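Local structure of geranyltranstransferase (Legionella pneumophila subsp. pneumophila, 3LOM) at residues P36-R39 against S40-Y44; K51-R54 against P55-Y59; I65-Q69 against G70-I74; L126-E129 against V130-R134; A289-I292 against E293-K296. The protein probably condenses allylic and homoallylic diphosphates into farnesyl diphosphate, and perhaps longer prenyl diphosphates, in a magnesium-dependent reaction. All blocks are in the same frame, centred on the assembly; numbering follows the deposited sequence.

All five contacts are local, between residues about a turn apart in continuous stretches, so none closes a long loop; they run in series and neither nest nor cross. Contact 1 opens helix 36-46 beside the second subunit. Contact 2 starts helix 53-64, with a phosphate at its end, and contact 3 turns the chain into helix 69-91; the two touch through Y59 and D73 and through V58 and L72. Contact 4, late in helix 113-135, receives I74 of contact 3 and borders the second subunit. Contact 5 begins helix 289-303, where L291 and L294 pack on I53, I56 and L57. Helix 53-64 lies between helix 69-91 and helix 289-303 in this largely helical fold.

Contact 1: P36-R39 against S40-Y44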
# COMPACT_ATOMS: atom_id res chain seq x y z
N PRO A 36 1.01 7.69 18.67
CA PRO A 36 -0.33 7.70 19.28
C PRO A 36 -1.44 8.23 18.38
O PRO A 36 -2.55 7.68 18.43
CB PRO A 36 -0.14 8.59 20.52
CG PRO A 36 1.29 8.36 20.89
CD PRO A 36 2.01 8.28 19.57
N GLN A 37 -1.16 9.25 17.57
CA GLN A 37 -2.10 9.75 16.55
C GLN A 37 -2.50 8.65 15.58
O GLN A 37 -3.67 8.55 15.19
CB GLN A 37 -1.50 10.90 15.73
CG GLN A 37 -1.77 12.28 16.26
CD GLN A 37 -3.18 12.77 15.98
OE1 GLN A 37 -3.53 13.07 14.84
NE2 GLN A 37 -3.98 12.86 17.02
N ILE A 38 -1.53 7.83 15.17
CA ILE A 38 -1.81 6.76 14.22
C ILE A 38 -2.73 5.70 14.83
O ILE A 38 -3.80 5.44 14.28
CB ILE A 38 -0.53 6.18 13.58
CG1 ILE A 38 0.22 7.27 12.79
CG2 ILE A 38 -0.83 4.98 12.68
CD1 ILE A 38 -0.59 7.96 11.69
N ARG A 39 -2.36 5.14 15.99
CA ARG A 39 -3.20 4.10 16.62
C ARG A 39 -4.58 4.61 17.03
O ARG A 39 -5.56 3.87 16.96
CB ARG A 39 -2.51 3.33 17.76
CG ARG A 39 -2.12 4.13 18.97
CD ARG A 39 -0.62 4.13 19.18
NE ARG A 39 -0.19 3.34 20.33
CZ ARG A 39 0.92 3.57 21.03
NH1 ARG A 39 1.73 4.56 20.69
NH2 ARG A 39 1.22 2.80 22.06
N SER A 40 -4.67 5.89 17.39
CA SER A 40 -5.97 6.49 17.67
C SER A 40 -6.82 6.60 16.41
O SER A 40 -8.00 6.24 16.42
CB SER A 40 -5.81 7.85 18.35
OG SER A 40 -7.08 8.43 18.59
N ALA A 41 -6.24 7.10 15.32
CA ALA A 41 -7.00 7.28 14.08
C ALA A 41 -7.33 5.98 13.37
O ALA A 41 -8.43 5.84 12.84
CB ALA A 41 -6.30 8.24 13.16
N LEU A 42 -6.40 5.03 13.38
CA LEU A 42 -6.68 3.65 12.96
C LEU A 42 -7.95 3.09 13.59
O LEU A 42 -8.83 2.59 12.89
CB LEU A 42 -5.52 2.72 13.32
CG LEU A 42 -4.34 2.62 12.36
CD1 LEU A 42 -3.15 2.00 13.06
CD2 LEU A 42 -4.73 1.77 11.17
N HIS A 43 -8.04 3.18 14.92
CA HIS A 43 -9.18 2.66 15.67
C HIS A 43 -10.45 3.45 15.40
O HIS A 43 -11.53 2.87 15.36
CB HIS A 43 -8.86 2.62 17.17
CG HIS A 43 -7.97 1.48 17.56
ND1 HIS A 43 -6.61 1.61 17.71
CD2 HIS A 43 -8.26 0.18 17.80
CE1 HIS A 43 -6.09 0.44 18.04
NE2 HIS A 43 -7.07 -0.44 18.10
N TYR A 44 -10.33 4.76 15.20
CA TYR A 44 -11.48 5.60 14.85
C TYR A 44 -12.08 5.20 13.50
O TYR A 44 -13.30 5.10 13.34
CB TYR A 44 -11.10 7.08 14.83
CG TYR A 44 -12.27 7.98 14.48
CD1 TYR A 44 -13.24 8.30 15.43
CD2 TYR A 44 -12.41 8.50 13.18
CE1 TYR A 44 -14.32 9.11 15.11
CE2 TYR A 44 -13.50 9.31 12.85
CZ TYR A 44 -14.44 9.61 13.83
OH TYR A 44 -15.52 10.41 13.54
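H43 folds its imidazole back along the helix onto the carbonyl of R39, four residues earlier. Of the hydrogen bonds, this is the one made by a side chain: H43 ND1 donates to R39 O over 2.6 Å, with an N-H...O angle of 161°, and the oxygen lies close to the ring plane, at the ring's edge. The ring gets there because CG leans to the side of its own backbone N (chi1 -77°), which swings ND1 toward the preceding turn. The main-chain H43 N gives R39 O a second, longer bond of 3.3 Å, and the two donors come in from opposite faces of the carbonyl plane. The rest of the polar contact is ordinary i to i+4 helix bonding: S40 N to P36 O, A41 N to Q37 O, and L42 N to I38 O at 2.8 Å, the last almost straight at 172°.

Apolar contact falls on another side of the helix. I38 CG2 meets L42 CD1 at 3.8 Å, methyl against methyl. This flank of helix 36-46 packs on V119 and M123 of helix 113-135 and at the subunit interface, Q37 and I38 on S165 and L42 on I157 of the second subunit, while H43 leans on E25 and L28 of helix 5-28. Q37 turns its amide oxygen away to the hydroxyl of T115.

With ND1 donating, R39 O is gripped twice, which should restrain the rotation of the imidazole; the hydrogen must sit on ND1, whatever the state of the other ring nitrogen.

Contact 2: K51-R54 against P55-Y59. With PO4 (phosphate ion), chain C.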
# COMPACT_ATOMS: atom_id res chain seq x y z
N LYS A 51 -22.94 -3.31 9.45
CA LYS A 51 -22.05 -4.37 8.97
C LYS A 51 -21.23 -3.99 7.73
O LYS A 51 -21.63 -3.15 6.92
CB LYS A 51 -22.79 -5.71 8.77
CG LYS A 51 -24.32 -5.69 8.87
CD LYS A 51 -24.79 -6.02 10.30
CE LYS A 51 -26.27 -6.41 10.34
NZ LYS A 51 -26.50 -7.80 9.85
N ARG A 52 -20.06 -4.62 7.62
CA ARG A 52 -19.14 -4.41 6.49
C ARG A 52 -19.26 -5.60 5.53
O ARG A 52 -18.89 -6.73 5.89
CB ARG A 52 -17.70 -4.28 6.99
CG ARG A 52 -17.52 -3.82 8.45
CD ARG A 52 -17.28 -2.32 8.57
NE ARG A 52 -18.50 -1.57 8.87
CZ ARG A 52 -19.15 -0.82 7.98
NH1 ARG A 52 -18.69 -0.71 6.74
NH2 ARG A 52 -20.25 -0.18 8.34
N ILE A 53 -19.75 -5.34 4.32
CA ILE A 53 -20.09 -6.40 3.35
C ILE A 53 -18.95 -7.31 2.86
O ILE A 53 -19.13 -8.53 2.76
CB ILE A 53 -20.98 -5.85 2.17
CG1 ILE A 53 -21.63 -6.98 1.37
CG2 ILE A 53 -20.21 -4.88 1.27
CD1 ILE A 53 -22.59 -7.84 2.17
N ARG A 54 -17.77 -6.74 2.61
CA ARG A 54 -16.63 -7.53 2.10
C ARG A 54 -16.13 -8.68 3.01
O ARG A 54 -15.93 -9.79 2.50
CB ARG A 54 -15.48 -6.62 1.63
CG ARG A 54 -15.79 -5.87 0.35
CD ARG A 54 -15.08 -4.52 0.30
NE ARG A 54 -15.57 -3.68 -0.79
CZ ARG A 54 -16.63 -2.87 -0.72
NH1 ARG A 54 -16.99 -2.14 -1.77
NH2 ARG A 54 -17.33 -2.78 0.41
N PRO A 55 -15.92 -8.44 4.34
CA PRO A 55 -15.57 -9.58 5.20
C PRO A 55 -16.60 -10.70 5.25
O PRO A 55 -16.22 -11.86 5.28
CB PRO A 55 -15.46 -8.94 6.59
CG PRO A 55 -15.04 -7.60 6.32
CD PRO A 55 -15.76 -7.18 5.07
N ILE A 56 -17.88 -10.34 5.27
CA ILE A 56 -18.97 -11.31 5.27
C ILE A 56 -18.94 -12.20 4.03
O ILE A 56 -19.06 -13.42 4.14
CB ILE A 56 -20.35 -10.61 5.40
CG1 ILE A 56 -20.41 -9.75 6.67
CG2 ILE A 56 -21.48 -11.64 5.41
CD1 ILE A 56 -21.55 -8.73 6.69
N LEU A 57 -18.75 -11.58 2.86
CA LEU A 57 -18.66 -12.30 1.59
C LEU A 57 -17.49 -13.27 1.59
O LEU A 57 -17.63 -14.40 1.13
CB LEU A 57 -18.53 -11.34 0.41
CG LEU A 57 -19.75 -10.46 0.10
CD1 LEU A 57 -19.35 -9.31 -0.82
CD2 LEU A 57 -20.90 -11.28 -0.49
N VAL A 58 -16.35 -12.84 2.14
CA VAL A 58 -15.21 -13.72 2.40
C VAL A 58 -15.57 -14.93 3.27
O VAL A 58 -15.19 -16.06 2.96
CB VAL A 58 -14.04 -12.92 3.03
CG1 VAL A 58 -12.96 -13.84 3.61
CG2 VAL A 58 -13.44 -12.02 2.00
N TYR A 59 -16.32 -14.69 4.35
CA TYR A 59 -16.72 -15.76 5.26
C TYR A 59 -17.68 -16.73 4.61
O TYR A 59 -17.51 -17.94 4.73
CB TYR A 59 -17.34 -15.19 6.55
CG TYR A 59 -16.32 -14.63 7.52
CD1 TYR A 59 -15.24 -15.40 7.95
CD2 TYR A 59 -16.45 -13.33 8.02
CE1 TYR A 59 -14.31 -14.89 8.84
CE2 TYR A 59 -15.52 -12.82 8.92
CZ TYR A 59 -14.45 -13.60 9.32
OH TYR A 59 -13.53 -13.10 10.21
P PO4 C . -19.73 -1.07 3.03
O1 PO4 C . -21.19 -0.67 2.99
O2 PO4 C . -18.95 -0.06 3.84
O3 PO4 C . -19.59 -2.44 3.64
O4 PO4 C . -19.21 -1.09 1.61
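I53 lays its CG1 branch over L57 one turn further on, with CG1 of I53 3.9 Å from CD1 of L57. CG1 stands opposite the backbone N (chi1 -166°), which directs it down the helix, while CG2 is left on the side of the bound phosphate. Beneath this pair, L57 N is hydrogen-bonded to I53 O, and V58 N repeats the pattern to R54 O.

K51-P55 belongs to the GGKRIRP sequence of the polyprenyl synthetases, and R52 is the N-cap residue of helix 53-64. Before the helix starts, the chain is fitted against its first turn. P55 sets its ring CD 3.3 Å from R52 O, in a first-turn position where a residue needs no N-H for helix bonding. I56 reaches back further, its CD1 lying 3.4 Å from R52 O and 3.9 Å from K51 CB. The amine of K51 goes off to a salt bridge with D14.

A phosphate, probably from the crystallisation liquor, sits at this helix end, consistent with a place where the family receives a substrate diphosphate. I53 N donates to phosphate O3 over 3.0 Å at 162°, so the anion takes up an N-H of the first turn, and the helix end would favour its negative charge. The guanidinium of R54 turns an edge to the anion, R54 NH2 to phosphate O4 at 2.8 Å. R52, in one of two modelled conformers, adds a weak bond from NH1 to O2, edge-on too, while its NH2 holds G49 O. H83, L192 and C196 pack around R54.

Contact 3: I65-Q69 against G70-I74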
# COMPACT_ATOMS: atom_id res chain seq x y z
N ILE A 65 -16.63 -23.47 -0.01
CA ILE A 65 -15.55 -24.39 -0.36
C ILE A 65 -14.76 -24.87 0.87
O ILE A 65 -13.63 -25.36 0.75
CB ILE A 65 -14.61 -23.83 -1.48
CG1 ILE A 65 -13.89 -22.55 -1.03
CG2 ILE A 65 -15.41 -23.60 -2.76
CD1 ILE A 65 -12.79 -22.12 -1.98
N ASP A 66 -15.39 -24.73 2.05
CA ASP A 66 -14.91 -25.30 3.32
C ASP A 66 -13.45 -25.00 3.70
O ASP A 66 -12.72 -25.88 4.17
CB ASP A 66 -15.17 -26.82 3.36
CG ASP A 66 -16.64 -27.17 3.16
OD1 ASP A 66 -16.92 -27.99 2.27
OD2 ASP A 66 -17.50 -26.62 3.88
N VAL A 67 -13.02 -23.76 3.50
CA VAL A 67 -11.67 -23.37 3.90
C VAL A 67 -11.66 -22.95 5.38
O VAL A 67 -12.69 -22.53 5.92
CB VAL A 67 -11.04 -22.30 2.93
CG1 VAL A 67 -11.73 -20.97 3.05
CG2 VAL A 67 -9.53 -22.17 3.15
N ASP A 68 -10.50 -23.12 6.03
CA ASP A 68 -10.32 -22.86 7.46
C ASP A 68 -10.75 -21.45 7.84
O ASP A 68 -10.41 -20.48 7.16
CB ASP A 68 -8.87 -23.11 7.86
CG ASP A 68 -8.65 -23.03 9.36
OD1 ASP A 68 -7.79 -22.23 9.79
OD2 ASP A 68 -9.35 -23.75 10.10
N GLN A 69 -11.52 -21.34 8.92
CA GLN A 69 -12.05 -20.06 9.37
C GLN A 69 -10.99 -19.11 9.92
O GLN A 69 -11.19 -17.90 9.92
CB GLN A 69 -13.20 -20.25 10.35
CG GLN A 69 -14.52 -20.60 9.67
CD GLN A 69 -15.71 -19.88 10.29
OE1 GLN A 69 -15.64 -18.69 10.62
NE2 GLN A 69 -16.82 -20.60 10.44
N GLY A 70 -9.87 -19.66 10.38
CA GLY A 70 -8.69 -18.89 10.77
C GLY A 70 -8.09 -18.13 9.59
O GLY A 70 -7.78 -16.94 9.72
N VAL A 71 -7.95 -18.82 8.46
CA VAL A 71 -7.54 -18.24 7.17
C VAL A 71 -8.51 -17.13 6.72
O VAL A 71 -8.08 -16.04 6.31
CB VAL A 71 -7.39 -19.34 6.07
CG1 VAL A 71 -7.12 -18.73 4.68
CG2 VAL A 71 -6.28 -20.33 6.44
N LEU A 72 -9.80 -17.41 6.85
CA LEU A 72 -10.86 -16.47 6.51
C LEU A 72 -10.82 -15.16 7.29
O LEU A 72 -11.06 -14.10 6.72
CB LEU A 72 -12.23 -17.14 6.66
CG LEU A 72 -12.54 -18.21 5.61
CD1 LEU A 72 -13.91 -18.83 5.84
CD2 LEU A 72 -12.44 -17.60 4.22
N ASP A 73 -10.50 -15.24 8.59
CA ASP A 73 -10.32 -14.06 9.44
C ASP A 73 -9.28 -13.11 8.87
O ASP A 73 -9.51 -11.90 8.80
CB ASP A 73 -9.87 -14.48 10.85
CG ASP A 73 -10.95 -15.20 11.63
OD1 ASP A 73 -12.14 -14.83 11.50
OD2 ASP A 73 -10.61 -16.12 12.40
N ILE A 74 -8.15 -13.69 8.45
CA ILE A 74 -7.01 -12.96 7.92
C ILE A 74 -7.34 -12.28 6.60
O ILE A 74 -7.07 -11.08 6.43
CB ILE A 74 -5.79 -13.89 7.75
CG1 ILE A 74 -5.42 -14.53 9.10
CG2 ILE A 74 -4.59 -13.14 7.17
CD1 ILE A 74 -4.68 -15.84 8.99
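V67 and L72 make the tight part of the contact: CG1 of V67 comes within 3.6 Å of CD2 of L72, methyl to methyl, just before and just inside the new helix. With V67 preceding the N-cap and L72 in the first full turn, the pair forms a hydrophobic staple. CG1 of V67 is set between its own N and carbonyl carbon (chi1 69°), which directs it at the leucine. V71 adds only a slack contact, its CG1 4.5 Å from V67 CG2.

The solvent side is looser. D68 is the N-cap residue, but the bond that G70 N gives its OD1 is weak, 3.4 Å long and bent to 126°. The backbone does better, with L72 N to D68 O and D73 N to Q69 O both at 3.1 Å. D73 itself is buried: its OD2 lies near Q69 O, two acceptors side by side, while OD1 is bonded to R19 and Y59.

Upstream, D66, at positive phi, is the C-prime residue of the Schellman motif that ends helix 53-64, and it bridges to K287. The turn joins helix 53-64 to helix 69-91. L72 rests back on V58 and Y59 of the former, and V71 and I74 pack on L135 of helix 113-135.

Contact 4: L126-E129 against V130-R134; sequences LAIE and VLLMR
The flat carboxylate of E129 does not meet M133; the methylene CG below it does. CG of E129 lies 3.9 Å from SD of M133 in one of the two modelled conformers of the methionine. E129 stretches straight out from the helix, CG opposite the backbone N (chi1 -173°). M133, with CG between its backbone N and carbonyl carbon (chi1 69°) and the rest of the chain extended, crosses E129 at a slant, and M133 CG comes within 3.3 Å of E129 O.

Aliphatic pairs one turn apart fill the other flanks. L126 and V130 meet through CD1 and CG2 at 3.9 Å, and that same V130 methyl sits 3.2 Å from L126 O. I128 CG2 and L132 CD1 are more distant, at 4.3 Å. L131 instead lodges CG against A127 O at 3.3 Å. Behind them runs an unbroken ladder of helix bonds, of which V130 N to L126 O (2.8 Å, 179°) is the shortest and straightest.

The flanks of helix 113-135 meet different neighbours, with L131 shared between helix 69-91 and helix 141-155. L126, A127 and L131 look onto helix 69-91 through L81, T82 and A78; V130 leans on L27 of helix 5-28, and R134 bridges to E30. I128, L131 and L132 pack on helix 141-155 of the same chain, and E129, L132 and M133 face V152 and Q149 of the second subunit.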
# COMPACT_ATOMS: atom_id res chain seq x y z
N LEU A 126 -0.65 -2.33 6.00
CA LEU A 126 -1.02 -3.30 7.04
C LEU A 126 -1.73 -4.53 6.48
O LEU A 126 -1.39 -5.65 6.84
CB LEU A 126 -1.86 -2.67 8.17
CG LEU A 126 -2.15 -3.62 9.36
CD1 LEU A 126 -0.87 -4.15 10.01
CD2 LEU A 126 -3.08 -3.01 10.41
N ALA A 127 -2.69 -4.29 5.58
CA ALA A 127 -3.41 -5.35 4.87
C ALA A 127 -2.46 -6.39 4.28
O ALA A 127 -2.72 -7.59 4.39
CB ALA A 127 -4.25 -4.74 3.78
N ILE A 128 -1.36 -5.92 3.69
CA ILE A 128 -0.33 -6.77 3.12
C ILE A 128 0.53 -7.45 4.21
O ILE A 128 0.83 -8.64 4.08
CB ILE A 128 0.53 -5.97 2.11
CG1 ILE A 128 -0.37 -5.49 0.97
CG2 ILE A 128 1.67 -6.81 1.54
CD1 ILE A 128 0.07 -4.17 0.37
N GLU A 129 0.90 -6.71 5.26
CA GLU A 129 1.62 -7.28 6.42
C GLU A 129 0.86 -8.43 7.06
O GLU A 129 1.42 -9.51 7.27
CB GLU A 129 1.93 -6.20 7.48
CG GLU A 129 2.83 -6.66 8.64
CD GLU A 129 3.62 -5.53 9.30
OE1 GLU A 129 4.62 -5.83 9.98
OE2 GLU A 129 3.25 -4.35 9.14
N VAL A 130 -0.42 -8.19 7.35
CA VAL A 130 -1.34 -9.19 7.91
C VAL A 130 -1.42 -10.46 7.05
O VAL A 130 -1.39 -11.57 7.58
CB VAL A 130 -2.74 -8.57 8.13
CG1 VAL A 130 -3.77 -9.62 8.55
CG2 VAL A 130 -2.66 -7.48 9.18
N LEU A 131 -1.52 -10.29 5.73
CA LEU A 131 -1.55 -11.42 4.81
C LEU A 131 -0.27 -12.23 4.91
O LEU A 131 -0.32 -13.43 5.12
CB LEU A 131 -1.78 -10.99 3.36
CG LEU A 131 -3.18 -10.52 2.96
CD1 LEU A 131 -3.14 -9.90 1.58
CD2 LEU A 131 -4.21 -11.64 3.02
N LEU A 132 0.87 -11.55 4.79
CA LEU A 132 2.16 -12.23 4.80
C LEU A 132 2.57 -12.93 6.10
O LEU A 132 3.02 -14.07 6.04
CB LEU A 132 3.27 -11.28 4.36
CG LEU A 132 3.20 -10.69 2.94
CD1 LEU A 132 4.43 -9.85 2.74
CD2 LEU A 132 3.05 -11.76 1.85
N MET A 133 2.41 -12.27 7.26
CA MET A 133 2.85 -12.87 8.53
C MET A 133 1.86 -13.91 9.10
O MET A 133 2.29 -14.93 9.65
CB MET A 133 3.24 -11.80 9.58
CG MET A 133 2.11 -10.94 10.16
SD MET A 133 2.68 -9.58 11.21
CE MET A 133 1.11 -8.79 11.57
N ARG A 134 0.56 -13.66 8.95
CA ARG A 134 -0.47 -14.53 9.54
C ARG A 134 -0.85 -15.76 8.71
O ARG A 134 -1.25 -16.78 9.28
CB ARG A 134 -1.72 -13.73 9.93
CG ARG A 134 -1.50 -12.61 10.93
CD ARG A 134 -1.19 -13.15 12.33
NE ARG A 134 -0.84 -12.08 13.27
CZ ARG A 134 -1.72 -11.42 14.01
NH1 ARG A 134 -3.02 -11.69 13.94
NH2 ARG A 134 -1.29 -10.47 14.83

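Contact 5: A289-I292 against E293-K296; sequences AALI and ELTK
A289 to K296 run as continuous helix, with L294 N, T295 N and K296 N bonded to the carbonyls of A290, L291 and I292 in turn, and E293 N to A289 O the longest of the series at 3.3 Å. Most of the side-chain work is done by T295. Its OG1 folds back beside its own backbone N (chi1 -49°) and donates to L291 O over 2.6 Å, while T295 N gives that oxygen a second bond of 2.9 Å. The hydroxyl and the amide arrive from opposite faces of the carbonyl plane, so one buried acceptor is held twice. OG1 is also hydrogen-bonded to the hydroxyl of Y218, which extends the polar chain into helix 209-236.

Apolar contact between the two halves is sparse: L291 CD1 and L294 CD2 stand 4.3 Å apart. The two leucines are aimed at other helices instead.

Four helices surround this part of helix 289-303. L291 and L294 pack on L60 of helix 53-64, E293 and L294 touch I13 of helix 5-28, I292, T295 and K296 lie on M278 of helix 263-279, and L291 and T295 meet Y218 and I222 of helix 209-236.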
# COMPACT_ATOMS: atom_id res chain seq x y z
N ALA A 289 -27.55 -21.40 1.31
CA ALA A 289 -28.75 -20.72 1.83
C ALA A 289 -28.46 -19.52 2.72
O ALA A 289 -29.29 -18.62 2.85
CB ALA A 289 -29.65 -21.72 2.56
N ALA A 290 -27.27 -19.51 3.33
CA ALA A 290 -26.78 -18.39 4.11
C ALA A 290 -26.52 -17.18 3.21
O ALA A 290 -26.98 -16.07 3.50
CB ALA A 290 -25.52 -18.78 4.87
N LEU A 291 -25.80 -17.42 2.12
CA LEU A 291 -25.44 -16.37 1.16
C LEU A 291 -26.65 -15.86 0.37
O LEU A 291 -26.72 -14.67 0.06
CB LEU A 291 -24.34 -16.87 0.21
CG LEU A 291 -23.69 -15.92 -0.80
CD1 LEU A 291 -23.33 -14.56 -0.20
CD2 LEU A 291 -22.45 -16.58 -1.39
N ILE A 292 -27.58 -16.76 0.06
CA ILE A 292 -28.80 -16.43 -0.68
C ILE A 292 -29.69 -15.48 0.12
O ILE A 292 -30.25 -14.52 -0.42
CB ILE A 292 -29.56 -17.73 -1.11
CG1 ILE A 292 -28.75 -18.49 -2.17
CG2 ILE A 292 -30.95 -17.41 -1.66
CD1 ILE A 292 -29.03 -19.98 -2.22
N GLU A 293 -29.80 -15.74 1.43
CA GLU A 293 -30.56 -14.89 2.34
C GLU A 293 -29.92 -13.51 2.48
O GLU A 293 -30.63 -12.50 2.52
CB GLU A 293 -30.72 -15.56 3.71
CG GLU A 293 -32.04 -15.24 4.43
CD GLU A 293 -32.07 -13.86 5.08
OE1 GLU A 293 -31.06 -13.47 5.71
OE2 GLU A 293 -33.10 -13.17 4.96
N LEU A 294 -28.59 -13.47 2.53
CA LEU A 294 -27.86 -12.20 2.53
C LEU A 294 -28.08 -11.41 1.23
O LEU A 294 -28.31 -10.20 1.27
CB LEU A 294 -26.36 -12.42 2.77
CG LEU A 294 -25.51 -11.14 2.75
CD1 LEU A 294 -25.80 -10.26 3.95
CD2 LEU A 294 -24.02 -11.45 2.63
N THR A 295 -28.03 -12.13 0.11
CA THR A 295 -28.28 -11.55 -1.22
C THR A 295 -29.68 -10.96 -1.29
O THR A 295 -29.86 -9.85 -1.80
CB THR A 295 -28.09 -12.61 -2.32
OG1 THR A 295 -26.85 -13.30 -2.12
CG2 THR A 295 -28.10 -11.98 -3.70
N LYS A 296 -30.65 -11.68 -0.75
CA LYS A 296 -32.03 -11.21 -0.70
C LYS A 296 -32.20 -10.03 0.25
O LYS A 296 -33.06 -9.18 0.02
CB LYS A 296 -32.99 -12.35 -0.34
CG LYS A 296 -34.38 -12.18 -0.92
CD LYS A 296 -34.89 -13.47 -1.55
CE LYS A 296 -35.97 -13.17 -2.57
NZ LYS A 296 -36.28 -14.36 -3.42